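Side-chain contacts in CDP-glucose-4,6-dehydratase (Yersinia pseudotuberculosis, PDB 1RKX), which catalyses the NAD-dependent dehydration of CDP-D-glucose to its 4-keto-6-deoxy sugar, as a 4,6-dehydratase of the short-chain dehydrogenase/reductase family: residues V93-S96 and Y97-P100; K139-I142 and W143-E147; S26-L29 and Q30-G33; L49-T52 and A53-A56. One frame throughout, in Å; residues are numbered along the deposited sequence.

In the fold
All four contacts are local, formed within single short runs of chain, but they differ in place and chemistry. Contacts 3 and 4 lie on the same side of the chain's centre and touch each other: L27 of the long helix 20-31 packs on A53 behind the short helix 49-52. Contact 3 is the most buried, with helix bonds and a Met-aromatic pair; contact 4 adds two waters and a salt bridge at the exposed E51. Both helices end in a Schellman motif. Contacts 1 and 2, both partly buried, each touch another subunit. Contact 1 is governed by a shared carbonyl at a helix end, contact 2 by an aromatic cluster in a loop without regular structure.

Contact 1. Residues V93-S96 and Y97-P100; sequences VRLS and YSEP
One carbonyl closes the short, weakly bonded helix 93-98: L95 O takes the backbone N of E99 at 2.8 Å and the backbone N of S98 at 2.9 Å. One residue earlier, Y97 N bonds to R94 O at 3.1 Å and only weakly to V93 O, so the helix is a mixture of three- and four-residue turns. The hydroxyl of S98 supplies a third donor to the same acceptor, S98 OG to L95 O at 3.0 Å. It reaches back because OG stands between the backbone N and the carbonyl carbon (chi1 61°). The methyl CD1 of L95 makes a tight approach to the E99 carboxylate, 3.1 Å from E99 OE2. On another side, V93 and Y97 run side by side, with V93 CG1 3.8 Å from Y97 CE1 of the ring, while R94 O lies at the ring edge in its plane. Within the first turn, S96 OG donates to V93 O in a short bond of 2.5 Å, on a lone pair of that oxygen. Outside the turn, Y97 also packs on P156 and on S174 of a second subunit, and R94 forms a salt bridge with D205. Three donors on L95 O tie the last turn of helix 93-98 to one acceptor, just before E99 takes the N-cap position of helix 100-121, which starts at P100.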
loop_
_atom_site.group_PDB
_atom_site.type_symbol
_atom_site.label_atom_id
_atom_site.label_comp_id
_atom_site.label_asym_id
_atom_site.label_seq_id
_atom_site.Cartn_x
_atom_site.Cartn_y
_atom_site.Cartn_z
ATOM N N VAL C 93 -22.775 -5.243 -16.924
ATOM C CA VAL C 93 -21.858 -6.303 -16.525
ATOM C C VAL C 93 -22.304 -7.620 -17.158
ATOM O O VAL C 93 -21.507 -8.331 -17.776
ATOM C CB VAL C 93 -21.823 -6.474 -14.979
ATOM C CG1 VAL C 93 -21.026 -7.713 -14.604
ATOM C CG2 VAL C 93 -21.197 -5.251 -14.330
ATOM N N ARG C 94 -23.586 -7.937 -16.999
ATOM C CA ARG C 94 -24.146 -9.166 -17.545
ATOM C C ARG C 94 -23.772 -9.335 -19.009
ATOM O O ARG C 94 -23.192 -10.345 -19.403
ATOM C CB ARG C 94 -25.665 -9.145 -17.414
ATOM C CG ARG C 94 -26.372 -10.303 -18.088
ATOM C CD ARG C 94 -27.849 -9.999 -18.173
ATOM N NE ARG C 94 -28.350 -9.566 -16.876
ATOM C CZ ARG C 94 -29.474 -8.884 -16.694
ATOM N NH1 ARG C 94 -30.229 -8.547 -17.733
ATOM N NH2 ARG C 94 -29.835 -8.532 -15.469
ATOM N N LEU C 95 -24.102 -8.338 -19.817
ATOM C CA LEU C 95 -23.800 -8.400 -21.235
ATOM C C LEU C 95 -22.308 -8.563 -21.535
ATOM O O LEU C 95 -21.942 -9.254 -22.494
ATOM C CB LEU C 95 -24.326 -7.155 -21.947
ATOM C CG LEU C 95 -24.195 -7.203 -23.473
ATOM C CD1 LEU C 95 -25.008 -8.384 -24.012
ATOM C CD2 LEU C 95 -24.673 -5.891 -24.080
ATOM N N SER C 96 -21.452 -7.940 -20.725
ATOM C CA SER C 96 -20.008 -8.020 -20.950
ATOM C C SER C 96 -19.504 -9.460 -20.896
ATOM O O SER C 96 -18.457 -9.779 -21.462
ATOM C CB SER C 96 -19.243 -7.165 -19.930
ATOM O OG SER C 96 -19.207 -7.763 -18.643
ATOM N N TYR C 97 -20.245 -10.334 -20.219
ATOM C CA TYR C 97 -19.852 -11.735 -20.143
ATOM C C TYR C 97 -20.133 -12.459 -21.452
ATOM O O TYR C 97 -19.416 -13.391 -21.814
ATOM C CB TYR C 97 -20.578 -12.453 -18.997
ATOM C CG TYR C 97 -19.943 -12.219 -17.649
ATOM C CD1 TYR C 97 -20.576 -11.450 -16.675
ATOM C CD2 TYR C 97 -18.699 -12.770 -17.347
ATOM C CE1 TYR C 97 -19.983 -11.237 -15.428
ATOM C CE2 TYR C 97 -18.105 -12.568 -16.114
ATOM C CZ TYR C 97 -18.748 -11.805 -15.159
ATOM O OH TYR C 97 -18.163 -11.645 -13.929
ATOM N N SER C 98 -21.170 -12.034 -22.167
ATOM C CA SER C 98 -21.501 -12.680 -23.433
ATOM C C SER C 98 -20.890 -11.949 -24.625
ATOM O O SER C 98 -20.728 -12.528 -25.692
ATOM C CB SER C 98 -23.018 -12.778 -23.607
ATOM O OG SER C 98 -23.616 -11.500 -23.618
ATOM N N GLU C 99 -20.548 -10.678 -24.435
ATOM C CA GLU C 99 -19.949 -9.872 -25.494
ATOM C C GLU C 99 -18.737 -9.117 -24.951
ATOM O O GLU C 99 -18.706 -7.890 -24.943
ATOM C CB GLU C 99 -20.970 -8.872 -26.033
ATOM C CG GLU C 99 -22.133 -9.505 -26.772
ATOM C CD GLU C 99 -23.173 -8.479 -27.183
ATOM O OE1 GLU C 99 -22.780 -7.405 -27.691
ATOM O OE2 GLU C 99 -24.380 -8.747 -27.007
ATOM N N PRO C 100 -17.714 -9.848 -24.498
ATOM C CA PRO C 100 -16.527 -9.181 -23.961
ATOM C C PRO C 100 -15.793 -8.281 -24.970
ATOM O O PRO C 100 -15.411 -7.154 -24.652
ATOM C CB PRO C 100 -15.673 -10.355 -23.469
ATOM C CG PRO C 100 -16.055 -11.475 -24.410
ATOM C CD PRO C 100 -17.557 -11.314 -24.482
#

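Contact 2. Residues K139-I142 and W143-E147; sequences KEWI and WGYRE
An aromatic cluster of W141, W143 and Y145 shapes the loop between strand 126-130 and helix 156-175. W143 turns the edge of its indole toward one face of W141, an offset edge-to-face pair with six-membered ring centroids 5.4 Å apart and planes at 74°. The leading atom is W143 CE3, which comes within 3.7 Å of W141 CD2, toward the rim of the ring. W143 CB adds a CH-pi contact over the five-membered ring of W141, 4.2 Å from its centroid. The opposite face of the W141 indole is met by K139 CB. That indole is folded back over its own chain because CG stands between the backbone N and the carbonyl carbon (chi1 57°). Y145 approaches W141 differently: the two rings are inclined by 30° but slid apart, and W141 NE1 lies over the phenol face, 3.5 Å from Y145 CZ. The phenol oxygen links Y145 back to the backbone at K139 and, through a water, at W141. K139 N donates to Y145 OH at 2.7 Å, and the water, 2.6 Å from Y145 OH, accepts from W141 N. The ring of Y145 also meets that of Y136, and in a third subunit R146 packs on both W141 and W143. Lying away from the cofactor, this is an aromatic cluster in a loop without regular secondary structure, at a subunit interface of the tetramer.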
loop_
_atom_site.group_PDB
_atom_site.type_symbol
_atom_site.label_atom_id
_atom_site.label_comp_id
_atom_site.label_asym_id
_atom_site.label_seq_id
_atom_site.Cartn_x
_atom_site.Cartn_y
_atom_site.Cartn_z
ATOM N N LYS C 139 -10.888 -5.173 -3.715
ATOM C CA LYS C 139 -10.226 -5.755 -2.556
ATOM C C LYS C 139 -11.213 -6.508 -1.667
ATOM O O LYS C 139 -10.827 -7.092 -0.657
ATOM C CB LYS C 139 -9.530 -4.658 -1.745
ATOM C CG LYS C 139 -8.438 -3.916 -2.506
ATOM C CD LYS C 139 -7.335 -4.868 -2.934
ATOM C CE LYS C 139 -6.169 -4.133 -3.564
ATOM N NZ LYS C 139 -5.115 -5.094 -4.013
ATOM N N GLU C 140 -12.487 -6.488 -2.042
ATOM C CA GLU C 140 -13.523 -7.177 -1.281
ATOM C C GLU C 140 -13.493 -6.832 0.207
ATOM O O GLU C 140 -13.492 -7.720 1.061
ATOM C CB GLU C 140 -13.384 -8.692 -1.455
ATOM C CG GLU C 140 -13.776 -9.211 -2.833
ATOM C CD GLU C 140 -15.275 -9.151 -3.083
ATOM O OE1 GLU C 140 -15.832 -8.036 -3.154
ATOM O OE2 GLU C 140 -15.899 -10.227 -3.206
ATOM N N TRP C 141 -13.468 -5.540 0.520
ATOM C CA TRP C 141 -13.449 -5.107 1.908
ATOM C C TRP C 141 -14.540 -4.082 2.197
ATOM O O TRP C 141 -15.242 -3.623 1.292
ATOM C CB TRP C 141 -12.069 -4.548 2.289
ATOM C CG TRP C 141 -11.588 -3.413 1.437
ATOM C CD1 TRP C 141 -12.356 -2.537 0.719
ATOM C CD2 TRP C 141 -10.231 -2.976 1.281
ATOM N NE1 TRP C 141 -11.561 -1.583 0.132
ATOM C CE2 TRP C 141 -10.254 -1.828 0.460
ATOM C CE3 TRP C 141 -8.997 -3.444 1.761
ATOM C CZ2 TRP C 141 -9.089 -1.134 0.107
ATOM C CZ3 TRP C 141 -7.841 -2.758 1.412
ATOM C CH2 TRP C 141 -7.896 -1.610 0.592
ATOM N N ILE C 142 -14.660 -3.710 3.464
ATOM C CA ILE C 142 -15.688 -2.779 3.909
ATOM C C ILE C 142 -15.405 -1.298 3.673
ATOM O O ILE C 142 -16.258 -0.455 3.934
ATOM C CB ILE C 142 -15.951 -2.976 5.418
ATOM C CG1 ILE C 142 -16.233 -4.451 5.706
ATOM C CG2 ILE C 142 -17.132 -2.140 5.857
ATOM C CD1 ILE C 142 -16.483 -4.749 7.171
ATOM N N TRP C 143 -14.225 -0.974 3.169
ATOM C CA TRP C 143 -13.867 0.424 2.972
ATOM C C TRP C 143 -14.116 1.034 1.595
ATOM O O TRP C 143 -14.010 0.362 0.574
ATOM C CB TRP C 143 -12.400 0.616 3.351
ATOM C CG TRP C 143 -12.123 0.309 4.797
ATOM C CD1 TRP C 143 -12.646 0.951 5.881
ATOM C CD2 TRP C 143 -11.248 -0.698 5.312
ATOM N NE1 TRP C 143 -12.147 0.411 7.040
ATOM C CE2 TRP C 143 -11.286 -0.604 6.723
ATOM C CE3 TRP C 143 -10.433 -1.675 4.721
ATOM C CZ2 TRP C 143 -10.539 -1.449 7.553
ATOM C CZ3 TRP C 143 -9.691 -2.515 5.549
ATOM C CH2 TRP C 143 -9.751 -2.393 6.950
ATOM N N GLY C 144 -14.446 2.322 1.588
ATOM C CA GLY C 144 -14.677 3.023 0.340
ATOM C C GLY C 144 -13.341 3.287 -0.324
ATOM O O GLY C 144 -12.369 3.650 0.342
ATOM N N TYR C 145 -13.284 3.113 -1.640
ATOM C CA TYR C 145 -12.046 3.318 -2.373
ATOM C C TYR C 145 -11.629 4.769 -2.516
ATOM O O TYR C 145 -12.460 5.660 -2.675
ATOM C CB TYR C 145 -12.139 2.672 -3.756
ATOM C CG TYR C 145 -12.207 1.169 -3.667
ATOM C CD1 TYR C 145 -13.423 0.513 -3.490
ATOM C CD2 TYR C 145 -11.040 0.408 -3.663
ATOM C CE1 TYR C 145 -13.472 -0.874 -3.302
ATOM C CE2 TYR C 145 -11.074 -0.966 -3.478
ATOM C CZ TYR C 145 -12.289 -1.602 -3.295
ATOM O OH TYR C 145 -12.299 -2.961 -3.090
ATOM N N ARG C 146 -10.324 4.991 -2.457
ATOM C CA ARG C 146 -9.761 6.325 -2.582
ATOM C C ARG C 146 -9.219 6.430 -4.009
ATOM O O ARG C 146 -8.839 5.424 -4.602
ATOM C CB ARG C 146 -8.694 6.505 -1.490
ATOM C CG ARG C 146 -9.275 6.073 -0.120
ATOM C CD ARG C 146 -8.490 6.453 1.141
ATOM N NE ARG C 146 -7.261 5.701 1.322
ATOM C CZ ARG C 146 -6.766 5.318 2.499
ATOM N NH1 ARG C 146 -7.389 5.594 3.639
ATOM N NH2 ARG C 146 -5.613 4.669 2.533
ATOM N N GLU C 147 -9.204 7.635 -4.567
ATOM C CA GLU C 147 -8.767 7.819 -5.950
ATOM C C GLU C 147 -7.367 7.350 -6.320
ATOM O O GLU C 147 -7.096 7.090 -7.493
ATOM C CB GLU C 147 -8.939 9.287 -6.372
ATOM C CG GLU C 147 -10.392 9.716 -6.526
ATOM C CD GLU C 147 -10.989 10.280 -5.250
ATOM O OE1 GLU C 147 -10.385 10.110 -4.166
ATOM O OE2 GLU C 147 -12.073 10.891 -5.334
HETATM O O HOH W 1 -14.381 -3.801 -1.711
#

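Contact 3. Residues S26-L29 and Q30-G33; sequences SLWL and QTMG
W28 presents its indole to the thioether of M32, one turn on along helix 20-31. The methyl M32 CE comes 3.6 Å from W28 CD1, while M32 SD stands 4.5 Å from the centroid of the five-membered ring, well off its normal, so this Met-aromatic contact is oblique. The bend at the end of the methionine chain (chi3 -69°) brings CE back to the indole, and the same methyl lies more loosely against L29 CD2. On the backbone of the same tryptophan, W28 O accepts two bonds, from T31 OG1 at 2.7 Å and from M32 N at 3.2 Å, both reaching it from the same face of its plane. T31 turns its hydroxyl back toward the preceding turn, OG1 lying between the backbone N and the carbonyl carbon (chi1 69°), while its methyl CG2 is tight against L27 O at 3.0 Å. Regular helical bonds, Q30 N to S26 O and T31 N to L27 O, precede this point. The helix then closes in a Schellman motif: G33, with positive phi, is the C-prime residue, its N bonded to Q30 O, and the residue after G33 returns its N to L29 O. Helix 20-31 is the crossover of the beta-alpha-beta unit between strands 11-15 and 35-40 of the Rossmann fold; W28 is held against helices 236-251 and 342-355, and M32 against helix 4-7.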
loop_
_atom_site.group_PDB
_atom_site.type_symbol
_atom_site.label_atom_id
_atom_site.label_comp_id
_atom_site.label_asym_id
_atom_site.label_seq_id
_atom_site.Cartn_x
_atom_site.Cartn_y
_atom_site.Cartn_z
ATOM N N SER C 26 -27.821 16.151 -20.569
ATOM C CA SER C 26 -28.120 16.974 -21.738
ATOM C C SER C 26 -29.256 17.947 -21.438
ATOM O O SER C 26 -29.178 19.125 -21.791
ATOM C CB SER C 26 -28.475 16.091 -22.932
ATOM O OG SER C 26 -27.342 15.337 -23.336
ATOM N N LEU C 27 -30.307 17.456 -20.784
ATOM C CA LEU C 27 -31.441 18.304 -20.422
ATOM C C LEU C 27 -30.980 19.410 -19.478
ATOM O O LEU C 27 -31.389 20.567 -19.611
ATOM C CB LEU C 27 -32.532 17.489 -19.733
ATOM C CG LEU C 27 -33.396 16.573 -20.597
ATOM C CD1 LEU C 27 -34.291 15.712 -19.703
ATOM C CD2 LEU C 27 -34.232 17.425 -21.554
ATOM N N TRP C 28 -30.123 19.049 -18.525
ATOM C CA TRP C 28 -29.607 20.007 -17.551
ATOM C C TRP C 28 -28.820 21.104 -18.261
ATOM O O TRP C 28 -29.027 22.293 -18.012
ATOM C CB TRP C 28 -28.701 19.298 -16.536
ATOM C CG TRP C 28 -28.491 20.067 -15.250
ATOM C CD1 TRP C 28 -28.595 21.422 -15.068
ATOM C CD2 TRP C 28 -28.118 19.521 -13.976
ATOM N NE1 TRP C 28 -28.311 21.749 -13.761
ATOM C CE2 TRP C 28 -28.016 20.603 -13.069
ATOM C CE3 TRP C 28 -27.860 18.224 -13.514
ATOM C CZ2 TRP C 28 -27.664 20.424 -11.723
ATOM C CZ3 TRP C 28 -27.508 18.046 -12.170
ATOM C CH2 TRP C 28 -27.416 19.145 -11.294
ATOM N N LEU C 29 -27.917 20.696 -19.150
ATOM C CA LEU C 29 -27.100 21.635 -19.913
ATOM C C LEU C 29 -27.995 22.552 -20.749
ATOM O O LEU C 29 -27.765 23.761 -20.814
ATOM C CB LEU C 29 -26.137 20.868 -20.830
ATOM C CG LEU C 29 -24.998 20.122 -20.123
ATOM C CD1 LEU C 29 -24.303 19.164 -21.091
ATOM C CD2 LEU C 29 -24.006 21.139 -19.566
ATOM N N GLN C 30 -29.010 21.974 -21.387
ATOM C CA GLN C 30 -29.935 22.763 -22.201
ATOM C C GLN C 30 -30.625 23.840 -21.363
ATOM O O GLN C 30 -30.688 25.003 -21.769
ATOM C CB GLN C 30 -30.989 21.863 -22.845
ATOM C CG GLN C 30 -30.426 20.878 -23.862
ATOM C CD GLN C 30 -31.465 19.902 -24.377
ATOM O OE1 GLN C 30 -31.127 18.814 -24.860
ATOM N NE2 GLN C 30 -32.735 20.282 -24.288
ATOM N N THR C 31 -31.134 23.461 -20.191
ATOM C CA THR C 31 -31.820 24.425 -19.335
ATOM C C THR C 31 -30.914 25.568 -18.893
ATOM O O THR C 31 -31.399 26.658 -18.599
ATOM C CB THR C 31 -32.414 23.762 -18.073
ATOM O OG1 THR C 31 -31.362 23.344 -17.201
ATOM C CG2 THR C 31 -33.251 22.564 -18.452
ATOM N N MET C 32 -29.607 25.329 -18.851
ATOM C CA MET C 32 -28.676 26.372 -18.438
ATOM C C MET C 32 -28.167 27.209 -19.610
ATOM O O MET C 32 -27.262 28.024 -19.452
ATOM C CB MET C 32 -27.504 25.766 -17.658
ATOM C CG MET C 32 -27.934 25.126 -16.342
ATOM S SD MET C 32 -26.568 24.736 -15.234
ATOM C CE MET C 32 -25.773 23.387 -16.148
ATOM N N GLY C 33 -28.758 27.000 -20.784
ATOM C CA GLY C 33 -28.385 27.772 -21.959
ATOM C C GLY C 33 -27.171 27.338 -22.757
ATOM O O GLY C 33 -26.675 28.097 -23.589
#

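Contact 4. Residues L49-T52 and A53-A56; sequences LFET and ARVA
E51 O is gripped twice by one arginine: R54 N donates at 3.2 Å, and R54 NH1 at 3.1 Å in the carbonyl plane, on a lone pair. The same NH1 makes a salt bridge with E51 OE1 at 2.8 Å, where the carboxylate oxygen is met nearly along its C-O axis. The guanidinium can curl back over the helix end because the arginine chain is bent at both chi2 (-46°) and chi3 (-43°). A water closes the pair, donating to E51 OE1 and accepting from R54 NH2, while R54 NE forms a further salt bridge with D57. The R54 N bond belongs to a Schellman motif ending helix 49-52, in which R54 is the C-prime residue with positive phi and V55 N returns to F50 O at 3.0 Å; the arginine side chain adds its own bonds to it. A second water joins F50 O to A56 N and sits over the centre of one face of the F50 ring. That ring also takes the apolar side chains leaving the turn, with F50 CD1 3.5 Å from V55 CB and F50 CZ 3.5 Å from A56 CB. L49 CD1 packs on A53 CB at 3.7 Å. Beyond the turn, V55 leans on S26 and L27 of helix 20-31, and F50 meets H17 with rings about perpendicular and touches T18, an NAD-binding residue.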
loop_
_atom_site.group_PDB
_atom_site.type_symbol
_atom_site.label_atom_id
_atom_site.label_comp_id
_atom_site.label_asym_id
_atom_site.label_seq_id
_atom_site.Cartn_x
_atom_site.Cartn_y
_atom_site.Cartn_z
ATOM N N LEU C 49 -35.681 7.720 -21.719
ATOM C CA LEU C 49 -35.735 9.107 -21.273
ATOM C C LEU C 49 -35.583 9.984 -22.511
ATOM O O LEU C 49 -36.249 11.013 -22.651
ATOM C CB LEU C 49 -34.590 9.401 -20.305
ATOM C CG LEU C 49 -34.445 10.852 -19.833
ATOM C CD1 LEU C 49 -35.634 11.237 -18.948
ATOM C CD2 LEU C 49 -33.144 11.004 -19.063
ATOM N N PHE C 50 -34.704 9.556 -23.412
ATOM C CA PHE C 50 -34.430 10.301 -24.640
ATOM C C PHE C 50 -35.713 10.726 -25.350
ATOM O O PHE C 50 -35.886 11.894 -25.677
ATOM C CB PHE C 50 -33.576 9.456 -25.593
ATOM C CG PHE C 50 -33.094 10.208 -26.805
ATOM C CD1 PHE C 50 -32.169 11.244 -26.671
ATOM C CD2 PHE C 50 -33.561 9.883 -28.079
ATOM C CE1 PHE C 50 -31.709 11.949 -27.793
ATOM C CE2 PHE C 50 -33.111 10.577 -29.206
ATOM C CZ PHE C 50 -32.183 11.612 -29.063
ATOM N N GLU C 51 -36.612 9.774 -25.577
ATOM C CA GLU C 51 -37.865 10.066 -26.264
ATOM C C GLU C 51 -38.940 10.677 -25.366
ATOM O O GLU C 51 -39.592 11.651 -25.753
ATOM C CB GLU C 51 -38.426 8.796 -26.909
ATOM C CG GLU C 51 -37.549 8.187 -28.000
ATOM C CD GLU C 51 -37.286 9.135 -29.157
ATOM O OE1 GLU C 51 -38.098 10.052 -29.384
ATOM O OE2 GLU C 51 -36.270 8.947 -29.856
ATOM N N THR C 52 -39.126 10.111 -24.175
ATOM C CA THR C 52 -40.150 10.609 -23.263
ATOM C C THR C 52 -39.920 12.051 -22.821
ATOM O O THR C 52 -40.877 12.811 -22.647
ATOM C CB THR C 52 -40.282 9.705 -22.009
ATOM O OG1 THR C 52 -39.042 9.690 -21.286
ATOM C CG2 THR C 52 -40.651 8.280 -22.415
ATOM N N ALA C 53 -38.661 12.444 -22.671
ATOM C CA ALA C 53 -38.344 13.797 -22.234
ATOM C C ALA C 53 -37.877 14.704 -23.361
ATOM O O ALA C 53 -37.354 15.785 -23.108
ATOM C CB ALA C 53 -37.287 13.757 -21.124
ATOM N N ARG C 54 -38.068 14.264 -24.603
ATOM C CA ARG C 54 -37.674 15.051 -25.775
ATOM C C ARG C 54 -36.263 15.611 -25.665
ATOM O O ARG C 54 -36.026 16.787 -25.949
ATOM C CB ARG C 54 -38.655 16.215 -25.999
ATOM C CG ARG C 54 -40.117 15.813 -26.172
ATOM C CD ARG C 54 -40.264 14.642 -27.130
ATOM N NE ARG C 54 -39.416 14.794 -28.309
ATOM C CZ ARG C 54 -38.986 13.776 -29.047
ATOM N NH1 ARG C 54 -39.327 12.534 -28.728
ATOM N NH2 ARG C 54 -38.198 13.996 -30.090
ATOM N N VAL C 55 -35.316 14.769 -25.265
ATOM C CA VAL C 55 -33.936 15.213 -25.120
ATOM C C VAL C 55 -33.333 15.847 -26.380
ATOM O O VAL C 55 -32.607 16.833 -26.290
ATOM C CB VAL C 55 -33.018 14.040 -24.671
ATOM C CG1 VAL C 55 -31.560 14.463 -24.711
ATOM C CG2 VAL C 55 -33.386 13.597 -23.265
ATOM N N ALA C 56 -33.638 15.295 -27.550
ATOM C CA ALA C 56 -33.067 15.809 -28.798
ATOM C C ALA C 56 -33.560 17.173 -29.278
ATOM O O ALA C 56 -32.810 17.925 -29.896
ATOM C CB ALA C 56 -33.273 14.792 -29.911
HETATM O O HOH W 2 -35.645 13.296 -28.083
HETATM O O HOH W 3 -36.455 11.875 -30.529
#